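PDB 4QK0: GH127 beta-L-arabinofuranoside from Geobacillus stearothermophilus, which probably hydrolyses beta-L-arabinofuranosidic linkages as a family GH127 glycoside hydrolase, releasing L-arabinose from arabinofuranosides. Local coordinates for residues A[29-34]-A[91-96]; A[97-102]-A[152-157]; A[82-87]-A[147-152]; A[36-41]-A[412-417]. All coordinates share one frame; numbering follows the deposited sequence.

Contact 1 of 4, residues A[29-34]-A[91-96]; sequences VVRHEV and ETKRDP
R31 reaches from helix 22-42 to T92 and K93, where helix 76-92 runs out into a loop, and its guanidinium makes a surface junction between two helices of the (α/α)6-barrel type of catalytic domain found in this clan. NH2 donates to T92 OG1 at 2.8 Å. The hydroxyl oxygen lies almost in the guanidinium plane, and the bond is moderately bent, with 152° at the hydrogen. Also in that plane sits a water, which accepts from R31 NE at 2.6 Å and donates to K93 O at 3.0 Å. K93 lends its aliphatic part: CB lies over one guanidinium face, offset toward the rim, 3.7 Å from R31 NH2, while the ammonium end heads elsewhere. The arginine chain runs straight outward, with CG anti to the backbone N (chi1 -180°), and bends at chi3 to present this edge and face.

Further out, L89 O accepts from both R31 NH2 and T92 OG1, tying cation and hydroxyl to the last turn of helix 76-92, whose carbonyl end would be expected to favour a positive charge. A leucine in place of R31 would probably leave T92 OG1 and the bridging water without their donor and K93 CB without its flat cover. Beyond the bend, D95 occupies the N-cap of the following helix, its OD1 making weak bonds to E97 N and L98 N. On the arginine's own helix a wider pi-type turn intervenes, V29 O accepting from both E33 N and V34 N.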
# COMPACT_ATOMS: atom_id res chain seq x y z
N VAL A 29 -23.57 21.47 17.14
CA VAL A 29 -22.58 21.74 16.09
C VAL A 29 -23.19 21.55 14.72
O VAL A 29 -22.96 22.36 13.80
CB VAL A 29 -21.33 20.85 16.27
CG1 VAL A 29 -20.50 20.84 15.01
CG2 VAL A 29 -20.50 21.37 17.44
N VAL A 30 -23.93 20.47 14.52
CA VAL A 30 -24.56 20.28 13.20
C VAL A 30 -25.53 21.40 12.87
O VAL A 30 -25.60 21.88 11.73
CB VAL A 30 -25.31 18.91 13.15
CG1 VAL A 30 -26.22 18.81 11.94
CG2 VAL A 30 -24.34 17.77 13.11
N ARG A 31 -26.29 21.83 13.88
CA ARG A 31 -27.33 22.86 13.69
C ARG A 31 -26.74 24.23 13.42
O ARG A 31 -27.23 24.94 12.54
CB ARG A 31 -28.26 22.93 14.92
CG ARG A 31 -29.39 23.99 14.77
CD ARG A 31 -30.30 24.02 15.99
NE ARG A 31 -31.27 22.96 15.81
CZ ARG A 31 -31.38 21.87 16.55
NH1 ARG A 31 -30.61 21.68 17.60
NH2 ARG A 31 -32.30 20.98 16.22
N HIS A 32 -25.71 24.60 14.17
CA HIS A 32 -25.19 25.97 14.06
C HIS A 32 -24.04 26.14 13.09
O HIS A 32 -23.92 27.18 12.51
CB HIS A 32 -24.84 26.51 15.42
CG HIS A 32 -26.02 26.59 16.33
ND1 HIS A 32 -26.06 25.97 17.57
CD2 HIS A 32 -27.25 27.14 16.14
CE1 HIS A 32 -27.25 26.17 18.12
NE2 HIS A 32 -27.99 26.87 17.27
N GLU A 33 -23.23 25.10 12.87
CA GLU A 33 -22.09 25.19 11.96
C GLU A 33 -22.28 24.39 10.68
O GLU A 33 -22.17 24.93 9.58
CB GLU A 33 -20.82 24.71 12.69
CG GLU A 33 -19.61 24.53 11.79
CD GLU A 33 -19.17 25.83 11.12
OE1 GLU A 33 -18.82 25.81 9.90
OE2 GLU A 33 -19.15 26.88 11.83
N VAL A 34 -22.53 23.09 10.81
CA VAL A 34 -22.47 22.24 9.64
C VAL A 34 -23.55 22.51 8.62
O VAL A 34 -23.27 22.73 7.44
CB VAL A 34 -22.51 20.76 10.02
CG1 VAL A 34 -22.36 19.90 8.78
CG2 VAL A 34 -21.42 20.39 11.01
N GLU A 91 -37.26 18.39 14.00
CA GLU A 91 -37.92 17.56 15.02
C GLU A 91 -37.49 17.94 16.42
O GLU A 91 -38.24 17.70 17.36
CB GLU A 91 -37.57 16.08 14.88
CG GLU A 91 -38.25 15.34 13.75
CD GLU A 91 -38.02 13.83 13.79
OE1 GLU A 91 -36.96 13.38 14.27
OE2 GLU A 91 -38.92 13.07 13.32
N THR A 92 -36.28 18.45 16.60
CA THR A 92 -35.77 18.72 17.95
C THR A 92 -35.68 20.22 18.26
O THR A 92 -35.24 20.59 19.32
CB THR A 92 -34.38 18.07 18.19
OG1 THR A 92 -33.38 18.69 17.36
CG2 THR A 92 -34.41 16.57 17.93
N LYS A 93 -36.08 21.07 17.33
CA LYS A 93 -36.14 22.51 17.58
C LYS A 93 -36.69 23.19 16.35
O LYS A 93 -36.03 23.24 15.30
CB LYS A 93 -34.76 23.09 17.91
CG LYS A 93 -34.81 24.57 18.26
CD LYS A 93 -33.44 25.21 18.41
CE LYS A 93 -33.50 26.58 17.69
NZ LYS A 93 -33.41 27.75 18.61
N ARG A 94 -37.91 23.71 16.46
CA ARG A 94 -38.52 24.39 15.32
C ARG A 94 -37.75 25.67 15.05
O ARG A 94 -37.17 26.28 15.94
CB ARG A 94 -40.03 24.64 15.51
CG ARG A 94 -40.89 23.36 15.64
CD ARG A 94 -40.78 22.39 14.45
NE ARG A 94 -41.60 22.68 13.27
CZ ARG A 94 -42.66 21.95 12.89
NH1 ARG A 94 -43.34 22.27 11.79
NH2 ARG A 94 -43.06 20.91 13.61
N ASP A 95 -37.65 25.98 13.77
CA ASP A 95 -36.93 27.14 13.32
C ASP A 95 -37.63 27.54 12.03
O ASP A 95 -37.50 26.86 11.00
CB ASP A 95 -35.44 26.84 13.07
CG ASP A 95 -34.69 28.06 12.51
OD1 ASP A 95 -35.33 29.05 12.10
OD2 ASP A 95 -33.46 28.05 12.49
N PRO A 96 -38.47 28.58 12.13
CA PRO A 96 -39.30 28.93 10.99
C PRO A 96 -38.48 29.36 9.79
O PRO A 96 -38.93 29.17 8.68
CB PRO A 96 -40.17 30.10 11.53
CG PRO A 96 -39.67 30.40 12.91
CD PRO A 96 -38.93 29.19 13.38
O HOH W 1 -33.21 23.33 14.16

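Contact 2 of 4, residues A[97-102]-A[152-157]; sequences ELEKLA and VAYFRA
The phenol ring of Y154 and the carboxylate of E99 stand almost perpendicular, their planes 85° apart, and A102 CB meets the ring beside its outer end. That methyl lies 3.6 Å from Y154 CE1 and 3.7 Å from Y154 OH, so it touches the part of the ring around CE1, CZ and the hydroxyl. The other approach is made by E99, whose methylene carbon CG comes within 3.4 Å of Y154 OH; the E99 carbonyl oxygen is equally near, yet no hydrogen bond joins the two segments. The hydroxyl instead bonds to D103 OD1, one residue past A102 on the same helix.

Y154 reaches this place by turning CG anti to its backbone N (chi1 -166°), which sends the ring straight across from helix 140-158 to helix 96-112. Here the packing joins two helices of the mainly helical catalytic domain, of the (α/α)6-barrel type: a single long aromatic spans a separation of 9.1 Å between A102 CA and Y154 CA.

E99 touches the tyrosine with its stem while its charged end is engaged elsewhere. Extended beyond CG, the chain carries OE2 to salt bridges with K160 and R94, and these two cations pair with the carboxylate of a buried residue. On other sides of helix 140-158, A153 packs against helix 76-92 and F155 against V204 of helix 194-205.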
# COMPACT_ATOMS: atom_id res chain seq x y z
N GLU A 97 -37.31 29.93 10.01
CA GLU A 97 -36.46 30.34 8.87
C GLU A 97 -35.88 29.19 8.15
O GLU A 97 -35.93 29.17 6.95
CB GLU A 97 -35.30 31.19 9.27
CG GLU A 97 -35.81 32.56 9.58
CD GLU A 97 -35.05 33.57 8.80
OE1 GLU A 97 -33.83 33.63 9.05
OE2 GLU A 97 -35.68 34.25 7.93
N LEU A 98 -35.36 28.23 8.92
CA LEU A 98 -34.84 27.01 8.35
C LEU A 98 -35.95 26.26 7.62
O LEU A 98 -35.80 25.85 6.50
CB LEU A 98 -34.24 26.16 9.46
CG LEU A 98 -33.41 24.95 9.02
CD1 LEU A 98 -32.38 25.32 7.97
CD2 LEU A 98 -32.75 24.32 10.24
N GLU A 99 -37.11 26.17 8.26
CA GLU A 99 -38.25 25.52 7.64
C GLU A 99 -38.68 26.19 6.33
O GLU A 99 -39.09 25.54 5.37
CB GLU A 99 -39.39 25.48 8.63
CG GLU A 99 -40.46 24.49 8.22
CD GLU A 99 -41.31 24.00 9.40
OE1 GLU A 99 -40.81 24.00 10.55
OE2 GLU A 99 -42.47 23.61 9.14
N LYS A 100 -38.59 27.52 6.31
CA LYS A 100 -38.90 28.31 5.12
C LYS A 100 -37.91 28.02 3.99
O LYS A 100 -38.30 27.83 2.83
CB LYS A 100 -38.92 29.80 5.52
CG LYS A 100 -38.82 30.85 4.41
CD LYS A 100 -40.12 30.97 3.63
CE LYS A 100 -40.03 32.11 2.63
NZ LYS A 100 -41.00 31.94 1.52
N LEU A 101 -36.61 27.98 4.31
CA LEU A 101 -35.59 27.62 3.32
C LEU A 101 -35.94 26.28 2.70
O LEU A 101 -35.92 26.13 1.51
CB LEU A 101 -34.21 27.53 3.94
CG LEU A 101 -33.61 28.83 4.45
CD1 LEU A 101 -32.26 28.54 5.11
CD2 LEU A 101 -33.43 29.85 3.33
N ALA A 102 -36.26 25.30 3.54
CA ALA A 102 -36.60 23.95 3.06
C ALA A 102 -37.84 23.94 2.22
O ALA A 102 -37.85 23.37 1.12
CB ALA A 102 -36.77 23.01 4.25
N VAL A 152 -39.64 11.68 3.12
CA VAL A 152 -40.20 10.91 4.23
C VAL A 152 -39.86 11.59 5.55
O VAL A 152 -40.74 11.82 6.41
CB VAL A 152 -39.69 9.45 4.25
CG1 VAL A 152 -40.10 8.73 5.54
CG2 VAL A 152 -40.24 8.71 3.06
N ALA A 153 -38.59 11.91 5.72
CA ALA A 153 -38.16 12.53 6.95
C ALA A 153 -38.85 13.88 7.20
O ALA A 153 -39.14 14.23 8.34
CB ALA A 153 -36.64 12.71 6.98
N TYR A 154 -38.97 14.66 6.14
CA TYR A 154 -39.51 15.99 6.25
C TYR A 154 -41.01 15.90 6.61
O TYR A 154 -41.50 16.67 7.40
CB TYR A 154 -39.27 16.77 4.93
CG TYR A 154 -39.49 18.25 5.08
CD1 TYR A 154 -38.53 19.04 5.69
CD2 TYR A 154 -40.69 18.85 4.68
CE1 TYR A 154 -38.73 20.40 5.88
CE2 TYR A 154 -40.90 20.21 4.86
CZ TYR A 154 -39.91 20.98 5.46
OH TYR A 154 -40.08 22.33 5.66
N PHE A 155 -41.72 14.92 6.05
CA PHE A 155 -43.09 14.68 6.46
C PHE A 155 -43.26 14.33 7.94
O PHE A 155 -44.09 14.91 8.65
CB PHE A 155 -43.71 13.58 5.63
CG PHE A 155 -45.10 13.26 6.05
CD1 PHE A 155 -46.10 14.22 5.95
CD2 PHE A 155 -45.40 12.03 6.60
CE1 PHE A 155 -47.39 13.97 6.37
CE2 PHE A 155 -46.70 11.76 7.02
CZ PHE A 155 -47.69 12.72 6.90
N ARG A 156 -42.46 13.41 8.42
CA ARG A 156 -42.52 12.97 9.80
C ARG A 156 -42.20 14.09 10.72
O ARG A 156 -42.73 14.13 11.81
CB ARG A 156 -41.56 11.79 10.10
CG ARG A 156 -41.99 10.55 9.37
CD ARG A 156 -41.20 9.30 9.70
NE ARG A 156 -42.20 8.25 9.65
CZ ARG A 156 -42.03 7.03 9.18
NH1 ARG A 156 -40.85 6.64 8.70
NH2 ARG A 156 -43.09 6.20 9.21
N ALA A 157 -41.34 15.01 10.29
CA ALA A 157 -40.93 16.11 11.16
C ALA A 157 -41.90 17.27 11.18
O ALA A 157 -42.02 17.94 12.19
CB ALA A 157 -39.56 16.66 10.72

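Contact 3 of 4, residues A[82-87]-A[147-152]; sequences WLEAVA and LIEAAV
E84 and A150 meet backbone to backbone: their CA atoms are only 4.1 Å apart, and E84 CB lies 3.8 Å from A150 CA. This is the tight half of the interface, consistent with the small alanine side chain at the closest point. L83 completes it from the neighbouring position, its CB 4.0 Å from A150 CB, while its side chain also packs on A102, V105 and L109 of helix 96-112.

The looser half is polar rather than solvent-filled, for both glutamates are buried. The extended chain of E84, with CG anti to the backbone N (chi1 -171°), passes alongside A150 and brings OE1 to 3.7 Å from E149 CB. Beyond, the two carboxylates are tilted 55° to one another, with E84 OE2 and E149 OE2 separated by 4.0 Å. Their like charges are probably offset by R419, salt-bridged to E84 OE1, and K200, salt-bridged to E149 OE2; Y88 OH bonds to E84 OE2. An alanine here instead of E84 is likely to leave Y88 OH without this partner and R419 with no more than its long, weak pairing to E149. The axes of segments 82-87 and 147-152 approach to 8.0 Å and are inclined by 20°, nearly parallel, consistent with adjacent helices of one ring in an (α/α)6 barrel.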
# COMPACT_ATOMS: atom_id res chain seq x y z
N TRP A 82 -29.03 17.31 2.48
CA TRP A 82 -29.13 18.51 3.32
C TRP A 82 -30.59 18.63 3.84
O TRP A 82 -30.82 18.83 5.05
CB TRP A 82 -28.66 19.76 2.55
CG TRP A 82 -28.71 21.05 3.30
CD1 TRP A 82 -27.70 21.60 4.05
CD2 TRP A 82 -29.81 21.95 3.41
NE1 TRP A 82 -28.13 22.77 4.62
CE2 TRP A 82 -29.41 23.02 4.22
CE3 TRP A 82 -31.10 21.97 2.88
CZ2 TRP A 82 -30.25 24.08 4.53
CZ3 TRP A 82 -31.92 23.05 3.16
CH2 TRP A 82 -31.49 24.08 3.98
N LEU A 83 -31.57 18.44 2.94
CA LEU A 83 -33.00 18.47 3.38
C LEU A 83 -33.32 17.42 4.45
O LEU A 83 -34.01 17.70 5.42
CB LEU A 83 -33.93 18.27 2.21
CG LEU A 83 -34.01 19.47 1.24
CD1 LEU A 83 -34.70 19.07 -0.04
CD2 LEU A 83 -34.72 20.63 1.88
N GLU A 84 -32.75 16.23 4.31
CA GLU A 84 -33.00 15.17 5.25
C GLU A 84 -32.47 15.53 6.61
O GLU A 84 -33.16 15.34 7.64
CB GLU A 84 -32.43 13.84 4.77
CG GLU A 84 -32.89 12.68 5.68
CD GLU A 84 -32.20 11.34 5.43
OE1 GLU A 84 -31.60 11.17 4.36
OE2 GLU A 84 -32.30 10.44 6.30
N ALA A 85 -31.26 16.03 6.66
CA ALA A 85 -30.74 16.48 7.96
C ALA A 85 -31.56 17.61 8.57
O ALA A 85 -31.76 17.67 9.79
CB ALA A 85 -29.31 16.93 7.81
N VAL A 86 -31.98 18.55 7.74
CA VAL A 86 -32.76 19.70 8.21
C VAL A 86 -34.06 19.22 8.83
O VAL A 86 -34.41 19.65 9.91
CB VAL A 86 -33.01 20.69 7.04
CG1 VAL A 86 -34.19 21.59 7.32
CG2 VAL A 86 -31.77 21.53 6.77
N ALA A 87 -34.72 18.27 8.17
CA ALA A 87 -35.89 17.57 8.74
C ALA A 87 -35.67 17.09 10.13
O ALA A 87 -36.48 17.37 11.04
CB ALA A 87 -36.27 16.40 7.86
N LEU A 147 -33.61 11.59 -2.32
CA LEU A 147 -34.73 12.56 -2.28
C LEU A 147 -36.00 11.99 -1.55
O LEU A 147 -36.61 12.65 -0.75
CB LEU A 147 -35.09 12.93 -3.70
CG LEU A 147 -34.72 14.20 -4.45
CD1 LEU A 147 -34.05 15.29 -3.64
CD2 LEU A 147 -34.06 13.93 -5.78
N ILE A 148 -36.33 10.73 -1.86
CA ILE A 148 -37.37 9.99 -1.12
C ILE A 148 -37.09 9.99 0.37
O ILE A 148 -37.95 10.38 1.17
CB ILE A 148 -37.47 8.57 -1.62
CG1 ILE A 148 -38.11 8.57 -3.03
CG2 ILE A 148 -38.27 7.73 -0.66
CD1 ILE A 148 -38.00 7.26 -3.79
N GLU A 149 -35.87 9.65 0.77
CA GLU A 149 -35.58 9.64 2.21
C GLU A 149 -35.81 10.99 2.78
O GLU A 149 -36.27 11.10 3.91
CB GLU A 149 -34.14 9.21 2.53
CG GLU A 149 -33.79 7.77 2.25
CD GLU A 149 -32.43 7.39 2.88
OE1 GLU A 149 -31.40 7.35 2.17
OE2 GLU A 149 -32.42 7.09 4.10
N ALA A 150 -35.44 12.04 2.04
CA ALA A 150 -35.54 13.38 2.63
C ALA A 150 -37.04 13.74 2.80
O ALA A 150 -37.42 14.32 3.80
CB ALA A 150 -34.89 14.41 1.72
N ALA A 151 -37.83 13.42 1.79
CA ALA A 151 -39.27 13.68 1.79
C ALA A 151 -40.00 12.94 2.91
O ALA A 151 -40.81 13.52 3.64
CB ALA A 151 -39.88 13.37 0.44
N VAL A 152 -39.64 11.68 3.12
CA VAL A 152 -40.20 10.91 4.23
C VAL A 152 -39.86 11.59 5.55
O VAL A 152 -40.74 11.82 6.41
CB VAL A 152 -39.69 9.45 4.25
CG1 VAL A 152 -40.10 8.73 5.54
CG2 VAL A 152 -40.24 8.71 3.06

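Contact 4 of 4, residues A[36-41]-A[412-417]; sequences PYQWEA and CCPPNL
Q38 accounts for about half of the buried surface, its carboxamide lying against two consecutive prolines, P414 and P415. NE2 approaches the first ring, 3.8 Å from P414 CB, and OE1 faces the second, 4.0 Å from P415 CD. The Q38 side chain crosses those of both prolines at about a right angle, and no hydrogen bond spans the segments, so the contact is van der Waals packing of the amide on the prolines. A bend at chi2 (-53°) turns the amide across the prolines, and NE2 also comes to the edge of the Y37 ring, in its plane.

P414 and P415 lie near the start of helix 413-422, where a residue without an N-H need cost no helical bond; L417 N already bonds back to C413 O at 2.9 Å. Both prolines are poorly ordered, as is C412, which touches C335 of helix 334-350; a disulfide between these two cysteines is known from another structure of this protein but is absent here. W82 of helix 76-92 also packs against Q38 and stacks with W39. Helix 22-42, the first of the chain, thus meets helix 413-422, the last before the β-strand-rich remainder, a long-range pairing consistent with ring closure in an (α/α)6 barrel.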
# COMPACT_ATOMS: atom_id res chain seq x y z
N PRO A 36 -25.77 25.15 8.26
CA PRO A 36 -25.64 26.48 7.64
C PRO A 36 -24.49 26.64 6.64
O PRO A 36 -24.68 27.25 5.57
CB PRO A 36 -25.43 27.40 8.85
CG PRO A 36 -26.19 26.71 9.94
CD PRO A 36 -25.82 25.25 9.73
N TYR A 37 -23.32 26.10 6.95
CA TYR A 37 -22.18 26.18 6.02
C TYR A 37 -22.51 25.45 4.72
O TYR A 37 -22.24 25.97 3.62
CB TYR A 37 -20.90 25.60 6.66
CG TYR A 37 -19.67 25.74 5.78
CD1 TYR A 37 -19.38 24.80 4.81
CD2 TYR A 37 -18.85 26.86 5.87
CE1 TYR A 37 -18.28 24.95 3.97
CE2 TYR A 37 -17.74 27.02 5.04
CZ TYR A 37 -17.46 26.05 4.10
OH TYR A 37 -16.37 26.19 3.29
N GLN A 38 -23.09 24.26 4.84
CA GLN A 38 -23.44 23.52 3.63
C GLN A 38 -24.47 24.24 2.81
O GLN A 38 -24.44 24.18 1.58
CB GLN A 38 -23.94 22.13 3.95
CG GLN A 38 -22.88 21.12 4.38
CD GLN A 38 -21.67 20.97 3.42
OE1 GLN A 38 -21.80 20.39 2.35
NE2 GLN A 38 -20.46 21.44 3.85
N TRP A 39 -25.43 24.90 3.47
CA TRP A 39 -26.41 25.70 2.72
C TRP A 39 -25.72 26.74 1.84
O TRP A 39 -26.08 26.96 0.67
CB TRP A 39 -27.44 26.33 3.69
CG TRP A 39 -28.46 27.16 3.02
CD1 TRP A 39 -28.67 28.49 3.20
CD2 TRP A 39 -29.40 26.75 1.99
NE1 TRP A 39 -29.65 28.94 2.36
CE2 TRP A 39 -30.12 27.90 1.60
CE3 TRP A 39 -29.69 25.53 1.38
CZ2 TRP A 39 -31.15 27.87 0.67
CZ3 TRP A 39 -30.71 25.50 0.39
CH2 TRP A 39 -31.42 26.66 0.05
N GLU A 40 -24.68 27.38 2.38
CA GLU A 40 -23.94 28.40 1.63
C GLU A 40 -23.25 27.76 0.47
O GLU A 40 -23.27 28.32 -0.63
CB GLU A 40 -22.93 29.12 2.52
CG GLU A 40 -23.59 29.92 3.65
CD GLU A 40 -24.57 30.95 3.12
OE1 GLU A 40 -24.15 31.85 2.35
OE2 GLU A 40 -25.77 30.87 3.44
N ALA A 41 -22.63 26.59 0.71
CA ALA A 41 -21.91 25.91 -0.36
C ALA A 41 -22.84 25.50 -1.49
O ALA A 41 -22.51 25.66 -2.69
CB ALA A 41 -21.18 24.69 0.18
N CYS A 412 -19.61 14.56 0.71
CA CYS A 412 -20.64 13.78 1.38
C CYS A 412 -20.34 13.62 2.87
O CYS A 412 -21.25 13.58 3.69
CB CYS A 412 -20.78 12.41 0.71
SG CYS A 412 -19.27 11.41 0.68
N CYS A 413 -19.07 13.54 3.24
CA CYS A 413 -18.71 13.44 4.64
C CYS A 413 -19.60 14.35 5.51
O CYS A 413 -20.11 13.90 6.53
CB CYS A 413 -17.24 13.79 4.83
SG CYS A 413 -16.38 13.91 3.25
N PRO A 414 -19.81 15.64 5.09
CA PRO A 414 -20.63 16.56 5.92
C PRO A 414 -22.17 16.32 5.95
O PRO A 414 -22.68 16.00 7.02
CB PRO A 414 -20.26 17.96 5.39
CG PRO A 414 -19.12 17.78 4.45
CD PRO A 414 -19.18 16.36 3.96
N PRO A 415 -22.92 16.50 4.81
CA PRO A 415 -24.39 16.34 4.94
C PRO A 415 -24.77 14.90 5.30
O PRO A 415 -25.90 14.66 5.85
CB PRO A 415 -24.94 16.73 3.55
CG PRO A 415 -23.81 16.45 2.60
CD PRO A 415 -22.53 16.64 3.39
N ASN A 416 -23.83 13.98 5.01
CA ASN A 416 -23.94 12.63 5.46
C ASN A 416 -23.80 12.55 6.97
O ASN A 416 -24.71 12.03 7.60
CB ASN A 416 -23.07 11.66 4.69
CG ASN A 416 -23.88 10.63 3.88
OD1 ASN A 416 -23.96 10.74 2.66
ND2 ASN A 416 -24.51 9.65 4.56
N LEU A 417 -22.72 13.03 7.59
CA LEU A 417 -22.66 12.95 9.06
C LEU A 417 -23.76 13.73 9.74
O LEU A 417 -24.28 13.31 10.73
CB LEU A 417 -21.37 13.46 9.65
CG LEU A 417 -20.33 12.43 10.05
CD1 LEU A 417 -19.08 13.20 10.47
CD2 LEU A 417 -20.77 11.50 11.18

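How the contacts relate
Contacts 2, 3 and 4 are buried, whereas contact 1 lies at the surface, and only there do a direct hydrogen bond and a bridging water span the segments. Contacts 1 and 4 share helix 22-42; contacts 1 and 3 share helix 76-92; contacts 2 and 3 share helix 140-158, their segments overlapping at V152 and their centres about 8 Å apart. Backbone proximity marks contact 3, a long aromatic marks contact 2, and an amide on prolines marks contact 4, so the buried contacts rest on packing, and the glutamates of contacts 2 and 3 find their cations outside the segments. A87 of contact 3 packs against Y154 of contact 2, and L101 of contact 2 meets W39 of contact 4.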